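Lytic chitin monooxygenase (PDB 4A02) cleaves glycosidic bonds in crystalline alpha- and beta-chitin by copper-dependent oxidation, working in synergy with a chitinase. Local coordinates at residues P75-W80 and V127-I132; W91-T96 and K113-D118; T23-A28 and T64-T69; K139-I144 and A160-I165. All coordinates share one frame; numbering follows the deposited sequence. Where two conformers were deposited one is given.

Contact 1. Residues P75-W80 and V127-I132; sequences PLDITW and VVKQTI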
loop_
_atom_site.group_PDB
_atom_site.type_symbol
_atom_site.label_atom_id
_atom_site.label_comp_id
_atom_site.label_asym_id
_atom_site.label_seq_id
_atom_site.Cartn_x
_atom_site.Cartn_y
_atom_site.Cartn_z
ATOM N N PRO A 75 -9.913 -7.001 12.789
ATOM C CA PRO A 75 -8.715 -7.630 12.242
ATOM C C PRO A 75 -8.837 -7.914 10.767
ATOM O O PRO A 75 -9.828 -8.467 10.307
ATOM C CB PRO A 75 -8.564 -8.902 13.087
ATOM C CG PRO A 75 -9.310 -8.593 14.354
ATOM C CD PRO A 75 -10.475 -7.734 13.943
ATOM N N LEU A 76 -7.795 -7.543 10.025
ATOM C CA LEU A 76 -7.710 -7.743 8.577
ATOM C C LEU A 76 -6.412 -8.498 8.307
ATOM O O LEU A 76 -5.325 -8.045 8.700
ATOM C CB LEU A 76 -7.673 -6.402 7.847
ATOM C CG LEU A 76 -7.423 -6.515 6.325
ATOM C CD1 LEU A 76 -8.579 -7.154 5.608
ATOM C CD2 LEU A 76 -7.161 -5.118 5.779
ATOM N N ASP A 77 -6.507 -9.631 7.603
ATOM C CA ASP A 77 -5.331 -10.341 7.164
ATOM C C ASP A 77 -4.825 -9.682 5.874
ATOM O O ASP A 77 -5.571 -9.568 4.900
ATOM C CB ASP A 77 -5.659 -11.799 6.956
ATOM C CG ASP A 77 -5.938 -12.561 8.235
ATOM O OD1 ASP A 77 -5.559 -12.087 9.339
ATOM O OD2 ASP A 77 -6.582 -13.633 8.156
ATOM N N ILE A 78 -3.583 -9.266 5.899
ATOM C CA ILE A 78 -2.998 -8.523 4.769
ATOM C C ILE A 78 -1.737 -9.287 4.324
ATOM O O ILE A 78 -0.925 -9.599 5.214
ATOM C CB ILE A 78 -2.797 -7.067 5.212
ATOM C CG1 ILE A 78 -2.311 -6.220 4.067
ATOM C CG2 ILE A 78 -1.914 -6.909 6.452
ATOM C CD1 ILE A 78 -2.663 -4.741 4.177
ATOM N N THR A 79 -1.638 -9.706 3.028
ATOM C CA THR A 79 -0.616 -10.582 2.464
ATOM C C THR A 79 0.237 -9.838 1.456
ATOM O O THR A 79 -0.316 -9.242 0.513
ATOM C CB THR A 79 -1.241 -11.802 1.809
ATOM O OG1 THR A 79 -1.968 -12.539 2.779
ATOM C CG2 THR A 79 -0.207 -12.779 1.211
ATOM N N TRP A 80 1.537 -9.911 1.635
ATOM C CA TRP A 80 2.515 -9.468 0.653
ATOM C C TRP A 80 2.973 -10.646 -0.209
ATOM O O TRP A 80 3.068 -11.778 0.263
ATOM C CB TRP A 80 3.738 -8.831 1.278
ATOM C CG TRP A 80 3.544 -7.541 1.984
ATOM C CD1 TRP A 80 2.939 -7.328 3.187
ATOM C CD2 TRP A 80 4.008 -6.249 1.541
ATOM N NE1 TRP A 80 2.982 -5.988 3.519
ATOM C CE2 TRP A 80 3.645 -5.313 2.520
ATOM C CE3 TRP A 80 4.693 -5.811 0.395
ATOM C CZ2 TRP A 80 3.960 -3.961 2.398
ATOM C CZ3 TRP A 80 5.000 -4.481 0.265
ATOM C CH2 TRP A 80 4.627 -3.547 1.265
ATOM N N VAL A 127 5.652 -15.315 0.467
ATOM C CA VAL A 127 4.326 -14.930 0.861
ATOM C C VAL A 127 4.347 -14.582 2.359
ATOM O O VAL A 127 4.738 -15.412 3.186
ATOM C CB VAL A 127 3.290 -16.035 0.581
ATOM C CG1 VAL A 127 1.928 -15.636 1.065
ATOM C CG2 VAL A 127 3.271 -16.341 -0.874
ATOM N N VAL A 128 3.997 -13.347 2.705
ATOM C CA VAL A 128 4.034 -12.878 4.077
ATOM C C VAL A 128 2.627 -12.455 4.490
ATOM O O VAL A 128 2.067 -11.573 3.885
ATOM C CB VAL A 128 4.967 -11.635 4.244
ATOM C CG1 VAL A 128 4.938 -11.171 5.696
ATOM C CG2 VAL A 128 6.377 -11.973 3.884
ATOM N N LYS A 129 2.090 -13.097 5.478
ATOM C CA LYS A 129 0.700 -12.844 5.964
ATOM C C LYS A 129 0.807 -12.227 7.349
ATOM O O LYS A 129 1.474 -12.770 8.241
ATOM C CB LYS A 129 -0.277 -14.063 6.038
ATOM C CG LYS A 129 -1.794 -13.725 6.429
ATOM C CD LYS A 129 -2.733 -14.879 6.309
ATOM C CE LYS A 129 -2.710 -15.640 7.647
ATOM N NZ LYS A 129 -2.988 -17.078 7.395
ATOM N N GLN A 130 0.156 -11.091 7.527
ATOM C CA GLN A 130 0.109 -10.341 8.773
ATOM C C GLN A 130 -1.302 -9.963 9.054
ATOM O O GLN A 130 -2.152 -10.057 8.191
ATOM C CB GLN A 130 0.960 -9.104 8.689
ATOM C CG GLN A 130 2.400 -9.478 8.413
ATOM C CD GLN A 130 3.312 -8.289 8.276
ATOM O OE1 GLN A 130 2.953 -7.174 7.897
ATOM N NE2 GLN A 130 4.567 -8.536 8.563
ATOM N N THR A 131 -1.601 -9.583 10.295
ATOM C CA THR A 131 -2.912 -9.147 10.664
ATOM C C THR A 131 -2.850 -7.760 11.278
ATOM O O THR A 131 -2.035 -7.568 12.180
ATOM C CB THR A 131 -3.578 -10.138 11.654
ATOM O OG1 THR A 131 -3.544 -11.449 11.035
ATOM C CG2 THR A 131 -4.974 -9.695 12.021
ATOM N N ILE A 132 -3.661 -6.844 10.795
ATOM C CA ILE A 132 -3.730 -5.483 11.311
ATOM C C ILE A 132 -5.145 -5.173 11.744
ATOM O O ILE A 132 -6.117 -5.728 11.229
ATOM C CB ILE A 132 -3.190 -4.466 10.269
ATOM C CG1 ILE A 132 -4.130 -4.369 9.052
ATOM C CG2 ILE A 132 -1.778 -4.786 9.907
ATOM C CD1 ILE A 132 -3.677 -3.299 8.073
#
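Asp77 and Thr131 stand next to each other on the outer face of an antiparallel strand pair, their side chains running in the same direction. The hydroxyl OG1 of Thr131 donates to OD1 of Asp77 at 2.7 Å, on the anti side and 28° out of the carboxylate plane. Next along this face, Thr79 meets two residues. Its CG2 touches CG1 of Val127 at 3.6 Å, and its OG1 rests on the aliphatic CG of Lys129 at 3.8 Å. CG2 stands anti to the backbone N of Thr79 and OG1 beside that N (chi1 -61°), which sends the methyl to Val127 and the hydroxyl to the lysine chain.

The face of Leu76, Ile78, Trp80, Val128, Gln130 and Ile132 is mainly apolar. CB of Leu76 lies 4.3 Å from CG1 of Ile132. Its polar groups are the amide of Gln130 and the indole N-H of Trp80. Both bond the hydroxyl of Tyr93, on strand 88-96 of the facing sheet.

Six backbone hydrogen bonds set this register, two at each of the pairs Leu76–Ile132, Ile78–Gln130 and Trp80–Val128. The shortest runs from N of Leu76 to O of Ile132 at 2.7 Å.

In the three-stranded sheet of the LPMO beta-sandwich, strand 74-82 is central, between 2-6 and 127-134. The inward side chains Ile78, Trp80, Gln130 and Ile132 pack on strand 88-96.

Contact 2. Residues W91-T96 and K113-D118; sequences WDYYIT and KIASID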
loop_
_atom_site.group_PDB
_atom_site.type_symbol
_atom_site.label_atom_id
_atom_site.label_comp_id
_atom_site.label_asym_id
_atom_site.label_seq_id
_atom_site.Cartn_x
_atom_site.Cartn_y
_atom_site.Cartn_z
ATOM N N TRP A 91 7.499 -3.470 9.139
ATOM C CA TRP A 91 6.270 -3.389 8.326
ATOM C C TRP A 91 5.390 -2.391 9.040
ATOM O O TRP A 91 5.045 -2.577 10.218
ATOM C CB TRP A 91 5.568 -4.722 8.224
ATOM C CG TRP A 91 6.420 -5.922 7.878
ATOM C CD1 TRP A 91 7.194 -6.696 8.726
ATOM C CD2 TRP A 91 6.569 -6.484 6.568
ATOM N NE1 TRP A 91 7.789 -7.692 8.031
ATOM C CE2 TRP A 91 7.421 -7.582 6.688
ATOM C CE3 TRP A 91 6.058 -6.162 5.326
ATOM C CZ2 TRP A 91 7.783 -8.360 5.590
ATOM C CZ3 TRP A 91 6.394 -6.939 4.246
ATOM C CH2 TRP A 91 7.249 -8.044 4.356
ATOM N N ASP A 92 4.986 -1.317 8.355
ATOM C CA ASP A 92 4.143 -0.289 8.941
ATOM C C ASP A 92 2.878 -0.122 8.127
ATOM O O ASP A 92 2.901 -0.240 6.906
ATOM C CB ASP A 92 4.862 1.062 8.998
ATOM C CG ASP A 92 6.060 1.034 9.919
ATOM O OD1 ASP A 92 5.844 0.947 11.134
ATOM O OD2 ASP A 92 7.153 1.133 9.410
ATOM N N TYR A 93 1.775 0.185 8.816
ATOM C CA TYR A 93 0.484 0.340 8.168
ATOM C C TYR A 93 -0.224 1.561 8.692
ATOM O O TYR A 93 -0.264 1.803 9.909
ATOM C CB TYR A 93 -0.382 -0.890 8.390
ATOM C CG TYR A 93 0.182 -2.153 7.814
ATOM C CD1 TYR A 93 1.111 -2.925 8.514
ATOM C CD2 TYR A 93 -0.163 -2.590 6.546
ATOM C CE1 TYR A 93 1.618 -4.077 7.965
ATOM C CE2 TYR A 93 0.351 -3.734 6.013
ATOM C CZ TYR A 93 1.250 -4.500 6.722
ATOM O OH TYR A 93 1.715 -5.634 6.106
ATOM N N TYR A 94 -0.826 2.301 7.760
ATOM C CA TYR A 94 -1.601 3.508 8.002
ATOM C C TYR A 94 -2.939 3.391 7.323
ATOM O O TYR A 94 -3.040 2.672 6.313
ATOM C CB TYR A 94 -0.838 4.731 7.444
ATOM C CG TYR A 94 0.580 4.881 7.894
ATOM C CD1 TYR A 94 1.603 4.124 7.271
ATOM C CD2 TYR A 94 0.957 5.734 8.905
ATOM C CE1 TYR A 94 2.919 4.245 7.653
ATOM C CE2 TYR A 94 2.309 5.839 9.307
ATOM C CZ TYR A 94 3.274 5.057 8.650
ATOM O OH TYR A 94 4.592 5.180 9.072
ATOM N N ILE A 95 -3.960 4.132 7.766
ATOM C CA ILE A 95 -5.210 4.174 7.067
ATOM C C ILE A 95 -5.785 5.588 7.141
ATOM O O ILE A 95 -5.695 6.259 8.188
ATOM C CB ILE A 95 -6.216 3.118 7.553
ATOM C CG1 ILE A 95 -7.412 3.003 6.621
ATOM C CG2 ILE A 95 -6.642 3.358 8.987
ATOM C CD1 ILE A 95 -8.322 1.843 6.961
ATOM N N THR A 96 -6.399 6.038 6.062
ATOM C CA THR A 96 -7.072 7.308 6.040
ATOM C C THR A 96 -8.100 7.417 7.152
ATOM O O THR A 96 -8.737 6.431 7.535
ATOM C CB THR A 96 -7.776 7.515 4.662
ATOM O OG1 THR A 96 -8.441 6.318 4.281
ATOM C CG2 THR A 96 -6.795 7.879 3.580
ATOM N N LYS A 113 -1.697 5.989 11.895
ATOM C CA LYS A 113 -0.891 4.783 11.932
ATOM C C LYS A 113 -1.589 3.711 12.739
ATOM O O LYS A 113 -2.052 4.004 13.856
ATOM C CB LYS A 113 0.512 5.056 12.505
ATOM C CG LYS A 113 1.433 3.878 12.287
ATOM C CD LYS A 113 2.861 4.179 12.687
ATOM C CE LYS A 113 3.790 3.138 12.143
ATOM N NZ LYS A 113 5.156 3.189 12.666
ATOM N N ILE A 114 -1.720 2.525 12.191
ATOM C CA ILE A 114 -2.474 1.443 12.832
ATOM C C ILE A 114 -1.657 0.209 13.145
ATOM O O ILE A 114 -2.153 -0.632 13.960
ATOM C CB ILE A 114 -3.768 1.100 12.062
ATOM C CG1 ILE A 114 -3.501 0.614 10.665
ATOM C CG2 ILE A 114 -4.713 2.296 12.120
ATOM C CD1 ILE A 114 -4.720 0.028 9.975
ATOM N N ALA A 115 -0.480 0.020 12.618
ATOM C CA ALA A 115 0.363 -1.122 12.981
ATOM C C ALA A 115 1.806 -0.839 12.668
ATOM O O ALA A 115 2.121 -0.142 11.704
ATOM C CB ALA A 115 -0.082 -2.406 12.254
ATOM N N SER A 116 2.662 -1.426 13.484
ATOM C CA SER A 116 4.108 -1.425 13.253
ATOM C C SER A 116 4.620 -2.791 13.710
ATOM O O SER A 116 4.517 -3.128 14.908
ATOM C CB SER A 116 4.819 -0.319 14.033
ATOM O OG SER A 116 6.197 -0.221 13.596
ATOM N N ILE A 117 5.152 -3.553 12.822
ATOM C CA ILE A 117 5.609 -4.911 13.083
ATOM C C ILE A 117 7.113 -4.964 12.822
ATOM O O ILE A 117 7.618 -4.604 11.778
ATOM C CB ILE A 117 4.890 -5.883 12.186
ATOM C CG1 ILE A 117 3.371 -5.799 12.414
ATOM C CG2 ILE A 117 5.396 -7.325 12.276
ATOM C CD1 ILE A 117 2.568 -6.546 11.367
ATOM N N ASP A 118 7.838 -5.469 13.865
ATOM C CA ASP A 118 9.293 -5.562 13.765
ATOM C C ASP A 118 9.641 -6.691 12.818
ATOM O O ASP A 118 9.129 -7.810 12.991
ATOM C CB ASP A 118 9.857 -5.732 15.196
ATOM C CG ASP A 118 11.393 -5.725 15.293
ATOM O OD1 ASP A 118 12.193 -5.634 14.323
ATOM O OD2 ASP A 118 11.880 -5.720 16.453
HETATM O O HOH W 1 5.660 5.769 11.346
#
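Trp91–Ile117 and Tyr93–Ala115 are hydrogen-bonded pairs of two antiparallel strands, whose axes approach to 4.5 Å. The register then slips by one residue. Ile114 and Ala115 both face Tyr93, which makes a classic beta bulge. O of Tyr93 takes both amides from the same face of its carbonyl plane: N of Ile114 at 2.8 Å and N of Ala115 at 3.3 Å.

OD1 of Asp92 is gripped twice. OG of Ser116 donates to it at 2.7 Å, nearly in line with the C-O bond. NZ of Lys113 makes a salt bridge to it at 2.8 Å, from above the carboxylate plane and on the opposite face from Ser116. The lysine is extended, with CG anti to its backbone N (chi1 -169°), and this carries its methylenes slantwise across the CD2–CE2 side of Tyr94. Its CG lies 3.7 Å from CE2 of Tyr94, and a water joins NZ to OH of that tyrosine.

On the other face, CD1 of Trp91 touches CG2 of Ile117 at 4.0 Å. CD1 of Tyr93 meets CB of Ala115, also at 4.0 Å.

Strand 88-96 pairs on its other side with strand 142-150. Trp91 stacks on Trp148, while Tyr93, Ala115 and Ile117 pack against strand 127-134 of the facing sheet.

Contact 3. Residues T23-A28 and T64-T69; sequences TNVGRA and TRWHKT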
loop_
_atom_site.group_PDB
_atom_site.type_symbol
_atom_site.label_atom_id
_atom_site.label_comp_id
_atom_site.label_asym_id
_atom_site.label_seq_id
_atom_site.Cartn_x
_atom_site.Cartn_y
_atom_site.Cartn_z
ATOM N N THR A 23 -6.900 0.544 -14.171
ATOM C CA THR A 23 -6.351 1.113 -15.388
ATOM C C THR A 23 -5.385 2.243 -15.086
ATOM O O THR A 23 -5.435 2.890 -14.035
ATOM C CB THR A 23 -7.486 1.544 -16.336
ATOM O OG1 THR A 23 -8.273 2.486 -15.662
ATOM C CG2 THR A 23 -8.245 0.346 -16.853
ATOM N N ASN A 24 -4.501 2.463 -16.040
ATOM C CA ASN A 24 -3.498 3.535 -16.017
ATOM C C ASN A 24 -2.829 3.696 -14.665
ATOM O O ASN A 24 -3.014 4.679 -13.935
ATOM C CB ASN A 24 -4.039 4.846 -16.530
ATOM C CG ASN A 24 -2.929 5.860 -16.697
ATOM O OD1 ASN A 24 -1.748 5.487 -16.769
ATOM N ND2 ASN A 24 -3.293 7.131 -16.761
ATOM N N VAL A 25 -1.943 2.740 -14.349
ATOM C CA VAL A 25 -1.126 2.775 -13.156
ATOM C C VAL A 25 0.362 3.035 -13.523
ATOM O O VAL A 25 1.274 2.797 -12.717
ATOM C CB VAL A 25 -1.247 1.506 -12.311
ATOM C CG1 VAL A 25 -2.644 1.394 -11.722
ATOM C CG2 VAL A 25 -0.876 0.268 -13.077
ATOM N N GLY A 26 0.616 3.581 -14.714
ATOM C CA GLY A 26 1.972 3.821 -15.134
ATOM C C GLY A 26 2.786 2.551 -15.115
ATOM O O GLY A 26 2.332 1.480 -15.492
ATOM N N ARG A 27 4.041 2.688 -14.657
ATOM C CA ARG A 27 4.967 1.557 -14.634
ATOM C C ARG A 27 4.451 0.381 -13.831
ATOM O O ARG A 27 4.923 -0.731 -14.057
ATOM C CB ARG A 27 6.313 1.963 -14.049
ATOM C CG ARG A 27 7.193 2.823 -14.914
ATOM C CD ARG A 27 8.401 3.328 -14.143
ATOM N NE ARG A 27 9.289 2.227 -13.843
ATOM C CZ ARG A 27 10.388 2.337 -13.119
ATOM N NH1 ARG A 27 10.754 3.485 -12.626
ATOM N NH2 ARG A 27 11.147 1.310 -12.889
ATOM N N ALA A 28 3.527 0.601 -12.889
ATOM C CA ALA A 28 3.040 -0.516 -12.081
ATOM C C ALA A 28 2.309 -1.561 -12.867
ATOM O O ALA A 28 2.091 -2.663 -12.374
ATOM C CB ALA A 28 2.168 0.003 -10.942
ATOM N N THR A 64 -13.867 7.628 -8.067
ATOM C CA THR A 64 -14.156 6.528 -8.967
ATOM C C THR A 64 -12.916 5.976 -9.687
ATOM O O THR A 64 -13.055 5.029 -10.469
ATOM C CB THR A 64 -15.218 6.897 -9.991
ATOM O OG1 THR A 64 -14.785 7.982 -10.760
ATOM C CG2 THR A 64 -16.517 7.262 -9.251
ATOM N N ARG A 65 -11.728 6.500 -9.438
ATOM C CA ARG A 65 -10.566 6.138 -10.211
ATOM C C ARG A 65 -10.137 4.682 -10.027
ATOM O O ARG A 65 -9.612 4.080 -10.955
ATOM C CB ARG A 65 -9.406 7.068 -9.837
ATOM C CG ARG A 65 -8.137 6.957 -10.639
ATOM C CD ARG A 65 -8.297 7.425 -12.093
ATOM N NE ARG A 65 -6.987 7.442 -12.759
ATOM C CZ ARG A 65 -6.350 6.339 -13.148
ATOM N NH1 ARG A 65 -6.965 5.184 -13.164
ATOM N NH2 ARG A 65 -5.149 6.451 -13.558
ATOM N N TRP A 66 -10.265 4.165 -8.802
ATOM C CA TRP A 66 -9.621 2.935 -8.406
ATOM C C TRP A 66 -10.622 1.913 -7.912
ATOM O O TRP A 66 -11.641 2.234 -7.290
ATOM C CB TRP A 66 -8.599 3.216 -7.282
ATOM C CG TRP A 66 -7.621 4.264 -7.601
ATOM C CD1 TRP A 66 -7.433 5.458 -6.984
ATOM C CD2 TRP A 66 -6.633 4.244 -8.678
ATOM N NE1 TRP A 66 -6.419 6.182 -7.559
ATOM C CE2 TRP A 66 -5.912 5.446 -8.610
ATOM C CE3 TRP A 66 -6.324 3.317 -9.693
ATOM C CZ2 TRP A 66 -4.880 5.754 -9.500
ATOM C CZ3 TRP A 66 -5.313 3.628 -10.555
ATOM C CH2 TRP A 66 -4.610 4.819 -10.468
ATOM N N HIS A 67 -10.304 0.620 -8.138
ATOM C CA HIS A 67 -11.117 -0.469 -7.619
ATOM C C HIS A 67 -10.881 -0.623 -6.106
ATOM O O HIS A 67 -9.751 -0.593 -5.636
ATOM C CB HIS A 67 -10.753 -1.777 -8.335
ATOM C CG HIS A 67 -11.294 -1.827 -9.707
ATOM N ND1 HIS A 67 -10.698 -1.123 -10.746
ATOM C CD2 HIS A 67 -12.350 -2.434 -10.241
ATOM C CE1 HIS A 67 -11.385 -1.335 -11.850
ATOM N NE2 HIS A 67 -12.410 -2.107 -11.582
ATOM N N LYS A 68 -11.970 -0.799 -5.372
ATOM C CA LYS A 68 -11.931 -0.763 -3.910
ATOM C C LYS A 68 -12.422 -2.100 -3.353
ATOM O O LYS A 68 -13.601 -2.448 -3.515
ATOM C CB LYS A 68 -12.859 0.345 -3.406
ATOM C CG LYS A 68 -12.535 1.723 -3.953
ATOM C CD LYS A 68 -13.676 2.679 -3.761
ATOM C CE LYS A 68 -13.543 4.003 -4.427
ATOM N NZ LYS A 68 -13.553 3.854 -5.940
ATOM N N THR A 69 -11.555 -2.853 -2.695
ATOM C CA THR A 69 -11.954 -4.142 -2.109
ATOM C C THR A 69 -12.847 -3.905 -0.907
ATOM O O THR A 69 -12.493 -3.153 0.003
ATOM C CB THR A 69 -10.709 -4.927 -1.660
ATOM O OG1 THR A 69 -9.918 -5.231 -2.796
ATOM C CG2 THR A 69 -11.094 -6.209 -0.961
HETATM O O HOH W 2 -9.106 1.562 -12.338
#
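Thr23 offers its carbonyl to the guanidinium of Arg65. NH1 of Arg65 donates to O of Thr23 at 2.9 Å, almost straight at 175°. The oxygen lies in the guanidinium plane, but the donor stands 46° above the carbonyl plane. A water takes the N-H of Thr23 and donates to O of Arg65, so the same residues are joined a second time.

Asn24 follows with its own carbonyl. NH2 of Arg65 reaches O of Asn24 at 2.8 Å, again close to the guanidinium plane. One planar group thus binds two successive backbone oxygens. Its third nitrogen, NE, forms a salt bridge to Glu60. These polar bonds fix the rotation of the guanidinium. Segment 23-28 lies in the loop between helix 10-13 and strand 36-38, and segment 64-69 in the loop that runs from 36-38 into strand 69-71. The contact joins two loops of the mostly irregular region that follows strand 2-6.

Val25 continues with an apolar touch: its CG1 lies 3.7 Å from CZ3 of Trp66. That indole also lies against the arginine. CG of Arg65 sits over its centre, 3.4 Å above the plane. The chain bends at chi2 (68°), which lays one guanidinium face against CH2 of Trp66, toward the rim. The indole N-H bonds O of Glu60.

Contact 4. Residues K139-I144 and A160-I165; sequences KGYHVI and AIDVNI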
loop_
_atom_site.group_PDB
_atom_site.type_symbol
_atom_site.label_atom_id
_atom_site.label_comp_id
_atom_site.label_asym_id
_atom_site.label_seq_id
_atom_site.Cartn_x
_atom_site.Cartn_y
_atom_site.Cartn_z
ATOM N N LYS A 139 -15.613 3.696 7.895
ATOM C CA LYS A 139 -16.665 3.323 6.965
ATOM C C LYS A 139 -16.401 3.985 5.630
ATOM O O LYS A 139 -15.901 5.126 5.597
ATOM C CB LYS A 139 -18.045 3.706 7.475
ATOM C CG LYS A 139 -19.198 3.067 6.776
ATOM C CD LYS A 139 -20.506 3.259 7.396
ATOM C CE LYS A 139 -21.657 2.623 6.653
ATOM N NZ LYS A 139 -22.968 3.219 7.138
ATOM N N GLY A 140 -16.746 3.292 4.564
ATOM C CA GLY A 140 -16.682 3.854 3.219
ATOM C C GLY A 140 -15.311 3.673 2.581
ATOM O O GLY A 140 -14.505 2.854 2.992
ATOM N N TYR A 141 -15.074 4.438 1.513
ATOM C CA TYR A 141 -13.826 4.366 0.782
ATOM C C TYR A 141 -12.681 4.848 1.646
ATOM O O TYR A 141 -12.741 5.995 2.160
ATOM C CB TYR A 141 -13.932 5.195 -0.482
ATOM C CG TYR A 141 -12.689 5.299 -1.344
ATOM C CD1 TYR A 141 -11.706 4.317 -1.363
ATOM C CD2 TYR A 141 -12.514 6.410 -2.156
ATOM C CE1 TYR A 141 -10.575 4.437 -2.145
ATOM C CE2 TYR A 141 -11.419 6.521 -2.980
ATOM C CZ TYR A 141 -10.440 5.551 -2.978
ATOM O OH TYR A 141 -9.362 5.663 -3.833
ATOM N N HIS A 142 -11.634 4.041 1.781
ATOM C CA HIS A 142 -10.432 4.349 2.509
ATOM C C HIS A 142 -9.231 3.850 1.736
ATOM O O HIS A 142 -9.332 2.998 0.855
ATOM C CB HIS A 142 -10.456 3.704 3.919
ATOM C CG HIS A 142 -11.338 4.509 4.844
ATOM N ND1 HIS A 142 -10.852 5.710 5.335
ATOM C CD2 HIS A 142 -12.627 4.350 5.230
ATOM C CE1 HIS A 142 -11.828 6.207 6.035
ATOM N NE2 HIS A 142 -12.908 5.438 6.000
ATOM N N VAL A 143 -8.059 4.417 2.095
ATOM C CA VAL A 143 -6.786 3.958 1.586
ATOM C C VAL A 143 -5.959 3.478 2.753
ATOM O O VAL A 143 -5.725 4.216 3.713
ATOM C CB VAL A 143 -6.060 5.050 0.772
ATOM C CG1 VAL A 143 -4.676 4.577 0.324
ATOM C CG2 VAL A 143 -6.889 5.465 -0.433
ATOM N N ILE A 144 -5.497 2.226 2.662
ATOM C CA ILE A 144 -4.476 1.682 3.542
ATOM C C ILE A 144 -3.136 1.905 2.875
ATOM O O ILE A 144 -2.978 1.675 1.688
ATOM C CB ILE A 144 -4.727 0.190 3.826
ATOM C CG1 ILE A 144 -6.073 -0.041 4.505
ATOM C CG2 ILE A 144 -3.580 -0.429 4.609
ATOM C CD1 ILE A 144 -6.508 -1.474 4.512
ATOM N N ALA A 160 -0.062 1.628 -1.594
ATOM C CA ALA A 160 -1.416 2.117 -1.379
ATOM C C ALA A 160 -2.430 1.060 -1.788
ATOM O O ALA A 160 -2.290 0.437 -2.848
ATOM C CB ALA A 160 -1.633 3.384 -2.210
ATOM N N ILE A 161 -3.449 0.886 -0.954
ATOM C CA ILE A 161 -4.482 -0.154 -1.122
ATOM C C ILE A 161 -5.832 0.500 -0.939
ATOM O O ILE A 161 -6.107 1.100 0.108
ATOM C CB ILE A 161 -4.274 -1.249 -0.061
ATOM C CG1 ILE A 161 -2.872 -1.879 -0.099
ATOM C CG2 ILE A 161 -5.360 -2.320 -0.172
ATOM C CD1 ILE A 161 -2.333 -2.174 1.239
ATOM N N ASP A 162 -6.689 0.433 -1.956
ATOM C CA ASP A 162 -8.024 1.011 -1.915
ATOM C C ASP A 162 -9.028 -0.006 -1.364
ATOM O O ASP A 162 -9.110 -1.127 -1.890
ATOM C CB ASP A 162 -8.443 1.413 -3.329
ATOM C CG ASP A 162 -7.530 2.449 -3.926
ATOM O OD1 ASP A 162 -7.654 3.641 -3.502
ATOM O OD2 ASP A 162 -6.697 2.101 -4.790
ATOM N N VAL A 163 -9.788 0.399 -0.350
ATOM C CA VAL A 163 -10.780 -0.475 0.246
ATOM C C VAL A 163 -12.086 0.294 0.423
ATOM O O VAL A 163 -12.125 1.519 0.478
ATOM C CB VAL A 163 -10.304 -1.067 1.585
ATOM C CG1 VAL A 163 -9.091 -1.938 1.363
ATOM C CG2 VAL A 163 -10.030 0.010 2.633
ATOM N N ASN A 164 -13.169 -0.479 0.529
ATOM C CA ASN A 164 -14.493 0.023 0.877
ATOM C C ASN A 164 -14.893 -0.667 2.160
ATOM O O ASN A 164 -15.052 -1.891 2.157
ATOM C CB ASN A 164 -15.486 -0.237 -0.248
ATOM C CG ASN A 164 -16.871 0.205 0.181
ATOM O OD1 ASN A 164 -17.076 1.349 0.565
ATOM N ND2 ASN A 164 -17.787 -0.737 0.191
ATOM N N ILE A 165 -15.011 0.087 3.234
ATOM C CA ILE A 165 -15.212 -0.493 4.542
ATOM C C ILE A 165 -16.708 -0.482 4.845
ATOM O O ILE A 165 -17.356 0.556 4.888
ATOM C CB ILE A 165 -14.376 0.224 5.605
ATOM C CG1 ILE A 165 -12.915 0.259 5.146
ATOM C CG2 ILE A 165 -14.560 -0.466 6.952
ATOM C CD1 ILE A 165 -11.907 0.807 6.139
#
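Tyr141 presents the edge of its ring to the strand opposite. OD1 of Asp162 and O of Val163 lie near the ring plane there, the latter 3.4 Å from CD1 of Tyr141. Lys68 makes a cation-pi contact with this ring, and the ring of Trp100 meets it edge-to-face. OH of Tyr141 donates to OD1 of Asp162 at 2.7 Å, from above the carboxylate plane; ring and carboxylate are turned 40° apart. CG of Tyr141 is anti to its backbone N (chi1 177°), which lays the ring alongside the aspartate. OD2 of Asp162 is held by a salt bridge to Arg10. The imidazole of His142 crosses Ile165 at about a right angle, with CD2 of His142 3.7 Å from CD1 of Ile165. ND1 of His142 bonds OG1 of Thr96, and NE2 of His142 bonds OD1 of Asn98.

On the face of His142, CG2 of Ile144 meets CD1 of Ile161 at 4.0 Å, and CD1 of Ile144 meets CG1 of Val163 at 4.1 Å.

Antiparallel backbone bonds join Gly140 to Ile165, His142 to Val163 and Ile144 to Ile161. Gly140 takes a positive phi where the chain enters the corner at Tyr141. The strands form the beta hairpin 142-150/155-165. Strand 88-96 flanks one side of it, and strands 36-38 and 69-71 pair with 155-165.

Overall arrangement
Contacts 1 and 2 face each other across the sandwich, their centres 11 Å apart. OH of Tyr93 joins them, 2.7 Å from OE1 of Gln130 and 2.9 Å from NE1 of Trp80. Contact 4 shares the sheet of contact 2, where OG1 of Thr96 lies 2.9 Å from N of Val143. It also meets contact 1 in the core, through Leu76 on Ile144. Contact 3 adjoins contact 4 through Thr69 and Asp162, but does not touch contacts 1 or 2. The copper ligands His1 and His86 lie nearest contacts 1 and 2: the side chains of Trp80 and His1 are about 9 Å apart, as are those of Trp91 and His86.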